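Long-range contacts in NTF2-like Protein (Anabaena variabilis ATCC 29413, PDB 3DMC), which is of unknown function but belongs to the SnoaL-like family of the NTF2 superfamily and forms a two-chain assembly: residues Ile77-Arg82 and Glu93-Gly98; Gln16-Phe21 and Val109-Asp114. One frame throughout, in Å; residues are numbered along the deposited sequence.

Interaction 1: Ile77-Arg82 and Glu93-Gly98; sequences ISSLDR and EFRDEG
Arg95 and Ser79 face each other on one side of a two-stranded antiparallel ladder, and their side chains meet edge-on: NH1 of the guanidinium donates to Ser79 OG at 2.9 Å, with the hydroxyl only 5° out of the guanidinium plane. The bend of the arginine at chi3 (56°) turns the guanidinium so that its NH1 edge meets the hydroxyl. Ser79 OG in turn donates to Asp81 OD2, on the syn side of the carboxylate, and Asp81 OD2 also lies 3.4 Å from Arg95 CD, against the aliphatic part of the chain. Ser79 OG thus links the aspartate and the arginine on this face, and Arg95 NE has a further partner in the backbone oxygen of Asn134.

The pairing of strands 75-85 and 89-100 is a beta hairpin interrupted by two classic bulges, in which Ser78 and Ser79 both face Arg95, and Asp81 and Arg82 both face Glu93. Each bulge converges two amides on one carbonyl. Arg95 O takes Ser78 N at 2.8 Å and Ser79 N only weakly, whereas Glu93 O takes Asp81 N at 2.9 Å and Arg82 N at 3.3 Å.

At the second bulge, the side chains of Arg82 and Glu93 cross at a slant, with the guanidinium and carboxylate planes 29° apart, and a water bridges Arg82 NH1 and Glu93 OE1. Their stronger partners belong to the second subunit: Asp114 for the arginine, Tyr126 and Arg124 for the glutamate.

On the face that carries Ile77, Leu80, Phe94 and Asp96, the side-chain contact across the strands is apolar. Ile77 crosses Phe94 at about a right angle, CD1 standing over one face of the ring toward its rim, while Leu80 CD1 reaches Phe94 CB at 4.0 Å. Phe18 and Phe21 of helix 9-27 pack against this side.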
# COMPACT_ATOMS: atom_id res chain seq x y z
N ILE A 77 -10.22 13.41 -1.39
CA ILE A 77 -10.10 12.04 -1.88
C ILE A 77 -10.93 11.95 -3.15
O ILE A 77 -12.17 11.99 -3.11
CB ILE A 77 -10.47 10.96 -0.82
CG1 ILE A 77 -9.44 10.99 0.30
CG2 ILE A 77 -10.51 9.56 -1.44
CD1 ILE A 77 -9.61 9.87 1.32
N SER A 78 -10.19 11.88 -4.25
CA SER A 78 -10.72 11.94 -5.61
C SER A 78 -11.44 10.64 -5.94
O SER A 78 -12.49 10.60 -6.57
CB SER A 78 -9.60 12.24 -6.62
OG SER A 78 -8.96 13.49 -6.34
N SER A 79 -10.83 9.56 -5.49
CA SER A 79 -11.41 8.22 -5.64
C SER A 79 -10.86 7.28 -4.60
O SER A 79 -9.67 7.33 -4.25
CB SER A 79 -11.14 7.63 -7.03
OG SER A 79 -9.76 7.41 -7.24
N LEU A 80 -11.73 6.41 -4.14
CA LEU A 80 -11.36 5.24 -3.32
C LEU A 80 -11.53 3.98 -4.17
O LEU A 80 -12.68 3.59 -4.49
CB LEU A 80 -12.22 5.15 -2.06
CG LEU A 80 -11.93 3.94 -1.16
CD1 LEU A 80 -10.45 3.93 -0.64
CD2 LEU A 80 -12.94 3.89 0.00
N ASP A 81 -10.41 3.37 -4.56
CA ASP A 81 -10.39 2.45 -5.70
C ASP A 81 -10.44 0.99 -5.27
O ASP A 81 -11.07 0.17 -5.92
CB ASP A 81 -9.19 2.72 -6.62
CG ASP A 81 -9.25 4.12 -7.20
OD1 ASP A 81 -10.32 4.49 -7.68
OD2 ASP A 81 -8.26 4.85 -7.14
N ARG A 82 -9.76 0.68 -4.17
CA ARG A 82 -9.65 -0.69 -3.69
C ARG A 82 -9.58 -0.71 -2.18
O ARG A 82 -8.83 0.05 -1.59
CB ARG A 82 -8.41 -1.38 -4.30
CG ARG A 82 -8.45 -1.46 -5.82
CD ARG A 82 -7.23 -2.12 -6.45
NE ARG A 82 -7.52 -2.53 -7.82
CZ ARG A 82 -7.57 -1.69 -8.86
NH1 ARG A 82 -7.33 -0.39 -8.71
NH2 ARG A 82 -7.87 -2.16 -10.07
N GLU A 93 -6.75 1.85 -0.91
CA GLU A 93 -5.96 2.36 -2.01
C GLU A 93 -6.80 3.46 -2.64
O GLU A 93 -7.91 3.21 -3.17
CB GLU A 93 -5.65 1.29 -3.05
CG GLU A 93 -4.73 0.18 -2.59
CD GLU A 93 -4.53 -0.86 -3.67
OE1 GLU A 93 -4.07 -0.46 -4.78
OE2 GLU A 93 -4.83 -2.05 -3.40
N PHE A 94 -6.24 4.66 -2.60
CA PHE A 94 -6.96 5.86 -3.03
C PHE A 94 -6.12 6.88 -3.82
O PHE A 94 -4.89 6.78 -3.91
CB PHE A 94 -7.72 6.52 -1.86
CG PHE A 94 -6.83 7.12 -0.80
CD1 PHE A 94 -6.40 6.38 0.30
CD2 PHE A 94 -6.42 8.44 -0.89
CE1 PHE A 94 -5.59 6.95 1.26
CE2 PHE A 94 -5.61 9.00 0.06
CZ PHE A 94 -5.18 8.26 1.14
N ARG A 95 -6.83 7.84 -4.41
CA ARG A 95 -6.21 8.95 -5.17
C ARG A 95 -6.65 10.23 -4.50
O ARG A 95 -7.83 10.34 -4.10
CB ARG A 95 -6.64 8.93 -6.66
CG ARG A 95 -6.13 7.73 -7.47
CD ARG A 95 -6.85 7.49 -8.79
NE ARG A 95 -6.78 8.72 -9.61
CZ ARG A 95 -7.78 9.60 -9.74
NH1 ARG A 95 -8.94 9.39 -9.14
NH2 ARG A 95 -7.61 10.69 -10.49
N ASP A 96 -5.71 11.15 -4.30
CA ASP A 96 -6.02 12.38 -3.61
C ASP A 96 -5.41 13.60 -4.29
O ASP A 96 -4.56 13.51 -5.20
CB ASP A 96 -5.73 12.31 -2.10
CG ASP A 96 -4.24 12.21 -1.75
OD1 ASP A 96 -3.38 12.19 -2.66
OD2 ASP A 96 -3.97 12.15 -0.52
N GLU A 97 -5.93 14.73 -3.86
CA GLU A 97 -5.42 16.02 -4.33
C GLU A 97 -5.81 17.18 -3.47
O GLU A 97 -6.87 17.20 -2.84
CB GLU A 97 -5.87 16.29 -5.75
CG GLU A 97 -7.33 16.45 -5.89
CD GLU A 97 -7.71 16.76 -7.33
OE1 GLU A 97 -6.80 16.78 -8.20
OE2 GLU A 97 -8.91 16.99 -7.60
N GLY A 98 -4.91 18.15 -3.48
CA GLY A 98 -5.11 19.44 -2.77
C GLY A 98 -3.99 20.42 -3.02
O GLY A 98 -2.95 20.07 -3.55
O HOH W 1 -6.12 0.90 -6.50

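Interaction 2: Gln16-Phe21 and Val109-Asp114; sequences QGFEFF and VAVSFD
Phe18 turns a ring edge toward strand 103-116, where it receives Phe113 CZ, 4.2 Å from Phe18 CD1 and near the plane of the Phe18 ring. With CG anti to the backbone N (chi1 -158°), the ring extends from the helix toward Val111; in the valine conformer described, one of two, CG2 lies 3.7 Å from Phe18 CE1.

Phe113 comes from the strand to the helix backbone itself: its ring edge meets Phe18 N, 3.9 Å from CE2, with Gly17 C close by. Gly17 has no side chain to hold the ring off. Phe18 and Phe113 thus make the tight part of the contact. Phe21, one turn further on, is looser, its CZ 4.2 Å from Val111 CG1 in that same conformer.

Gln16 and Glu19 lie on the solvent side of the helix. Asp114 is on the side of the strand turned from the helix, where it pairs with Arg124 and with Arg82 of the second subunit. The arrangement is that of the NTF2-like alpha+beta fold, a long helix lying across the curved sheet, here crossing the strand at 132° with segment axes 10.6 Å apart. Phe92 stacks on Phe18 and also meets Phe113, extending the aromatic cluster. Since the segments share apolar contacts and are joined by no hydrogen bonds, burial of apolar surface is probably what holds helix and strand together here.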
# COMPACT_ATOMS: atom_id res chain seq x y z
N GLN A 16 -15.28 3.26 9.20
CA GLN A 16 -15.65 4.42 10.00
C GLN A 16 -14.42 5.29 10.17
O GLN A 16 -14.48 6.50 10.04
CB GLN A 16 -16.22 4.05 11.37
CG GLN A 16 -16.65 5.27 12.17
CD GLN A 16 -17.74 6.08 11.46
OE1 GLN A 16 -17.48 7.15 10.88
NE2 GLN A 16 -18.96 5.55 11.48
N GLY A 17 -13.30 4.66 10.47
CA GLY A 17 -12.02 5.37 10.55
C GLY A 17 -11.69 6.13 9.28
O GLY A 17 -11.21 7.29 9.34
N PHE A 18 -11.99 5.51 8.15
CA PHE A 18 -11.64 6.11 6.85
C PHE A 18 -12.53 7.33 6.60
O PHE A 18 -12.10 8.34 6.07
CB PHE A 18 -11.70 5.14 5.68
CG PHE A 18 -10.87 5.59 4.52
CD1 PHE A 18 -9.48 5.57 4.62
CD2 PHE A 18 -11.46 6.07 3.37
CE1 PHE A 18 -8.71 5.99 3.56
CE2 PHE A 18 -10.68 6.52 2.31
CZ PHE A 18 -9.29 6.47 2.42
N GLU A 19 -13.78 7.26 7.06
CA GLU A 19 -14.66 8.44 6.99
C GLU A 19 -14.06 9.59 7.78
O GLU A 19 -13.99 10.70 7.31
CB GLU A 19 -16.04 8.11 7.54
CG GLU A 19 -16.84 7.23 6.64
CD GLU A 19 -17.50 7.99 5.51
OE1 GLU A 19 -18.26 8.94 5.79
OE2 GLU A 19 -17.25 7.64 4.34
N PHE A 20 -13.62 9.33 9.01
CA PHE A 20 -13.06 10.39 9.85
C PHE A 20 -11.71 10.89 9.31
O PHE A 20 -11.35 12.07 9.47
CB PHE A 20 -12.96 10.02 11.35
CG PHE A 20 -14.31 9.84 11.99
CD1 PHE A 20 -15.38 10.57 11.54
CD2 PHE A 20 -14.51 8.92 13.01
CE1 PHE A 20 -16.65 10.40 12.08
CE2 PHE A 20 -15.79 8.75 13.56
CZ PHE A 20 -16.85 9.50 13.08
N PHE A 21 -11.01 10.01 8.61
CA PHE A 21 -9.71 10.33 7.98
C PHE A 21 -9.97 11.26 6.78
O PHE A 21 -9.33 12.30 6.60
CB PHE A 21 -9.02 9.03 7.55
CG PHE A 21 -7.75 9.22 6.80
CD1 PHE A 21 -6.54 9.49 7.44
CD2 PHE A 21 -7.74 9.02 5.43
CE1 PHE A 21 -5.34 9.61 6.69
CE2 PHE A 21 -6.56 9.13 4.70
CZ PHE A 21 -5.39 9.42 5.31
N VAL A 109 -2.12 6.79 -2.92
CA VAL A 109 -1.78 6.43 -1.55
C VAL A 109 -2.43 5.12 -1.18
O VAL A 109 -3.53 4.80 -1.59
CB VAL A 109 -2.24 7.52 -0.55
CG1 VAL A 109 -1.64 7.25 0.86
CG2 VAL A 109 -1.86 8.92 -1.06
N ALA A 110 -1.73 4.37 -0.34
CA ALA A 110 -2.33 3.27 0.35
C ALA A 110 -2.14 3.50 1.84
O ALA A 110 -1.05 3.73 2.31
CB ALA A 110 -1.72 1.94 -0.06
N VAL A 111 -3.24 3.50 2.56
CA VAL A 111 -3.17 3.49 4.02
C VAL A 111 -3.81 2.22 4.55
O VAL A 111 -4.89 1.80 4.13
CB VAL A 111 -3.80 4.73 4.70
CG1 VAL A 111 -3.15 6.03 4.16
CG2 VAL A 111 -5.33 4.74 4.57
N SER A 112 -3.08 1.64 5.49
CA SER A 112 -3.40 0.37 6.09
C SER A 112 -3.69 0.60 7.58
O SER A 112 -2.93 1.27 8.25
CB SER A 112 -2.19 -0.57 5.92
OG SER A 112 -2.45 -1.85 6.44
N PHE A 113 -4.85 0.12 8.02
CA PHE A 113 -5.21 0.18 9.46
C PHE A 113 -5.25 -1.24 10.05
O PHE A 113 -5.73 -2.18 9.39
CB PHE A 113 -6.65 0.74 9.68
CG PHE A 113 -6.92 2.12 9.13
CD1 PHE A 113 -5.93 3.04 8.95
CD2 PHE A 113 -8.24 2.54 8.91
CE1 PHE A 113 -6.19 4.32 8.47
CE2 PHE A 113 -8.50 3.80 8.44
CZ PHE A 113 -7.47 4.71 8.24
N ASP A 114 -4.84 -1.38 11.31
CA ASP A 114 -5.24 -2.54 12.11
C ASP A 114 -6.37 -2.12 13.02
O ASP A 114 -6.36 -1.03 13.60
CB ASP A 114 -4.10 -3.05 12.99
CG ASP A 114 -3.10 -3.87 12.22
OD1 ASP A 114 -3.14 -3.90 10.98
OD2 ASP A 114 -2.29 -4.55 12.88

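How the interactions relate
From the N terminus, helix 9-27 supplies the first half of interaction 2, which waits for its partner until strand 103-116, with 87 residues between its segments 16-21 and 109-114. Within that long loop the chain makes strands 75-85 and 89-100, and interaction 1 closes the short hairpin between them. The contacts therefore nest and do not cross. Strands 89-100 and 103-116 are neighbours in the sheet, so the two contacts share a boundary: Phe94 N probably bonds to Val109 O at 2.9 Å, and Phe18 CZ packs against both Ile77 CD1 and Phe94 CD1. Together they tie the sheet's outer hairpin to its central strand and the covering helix, and both reach the second subunit.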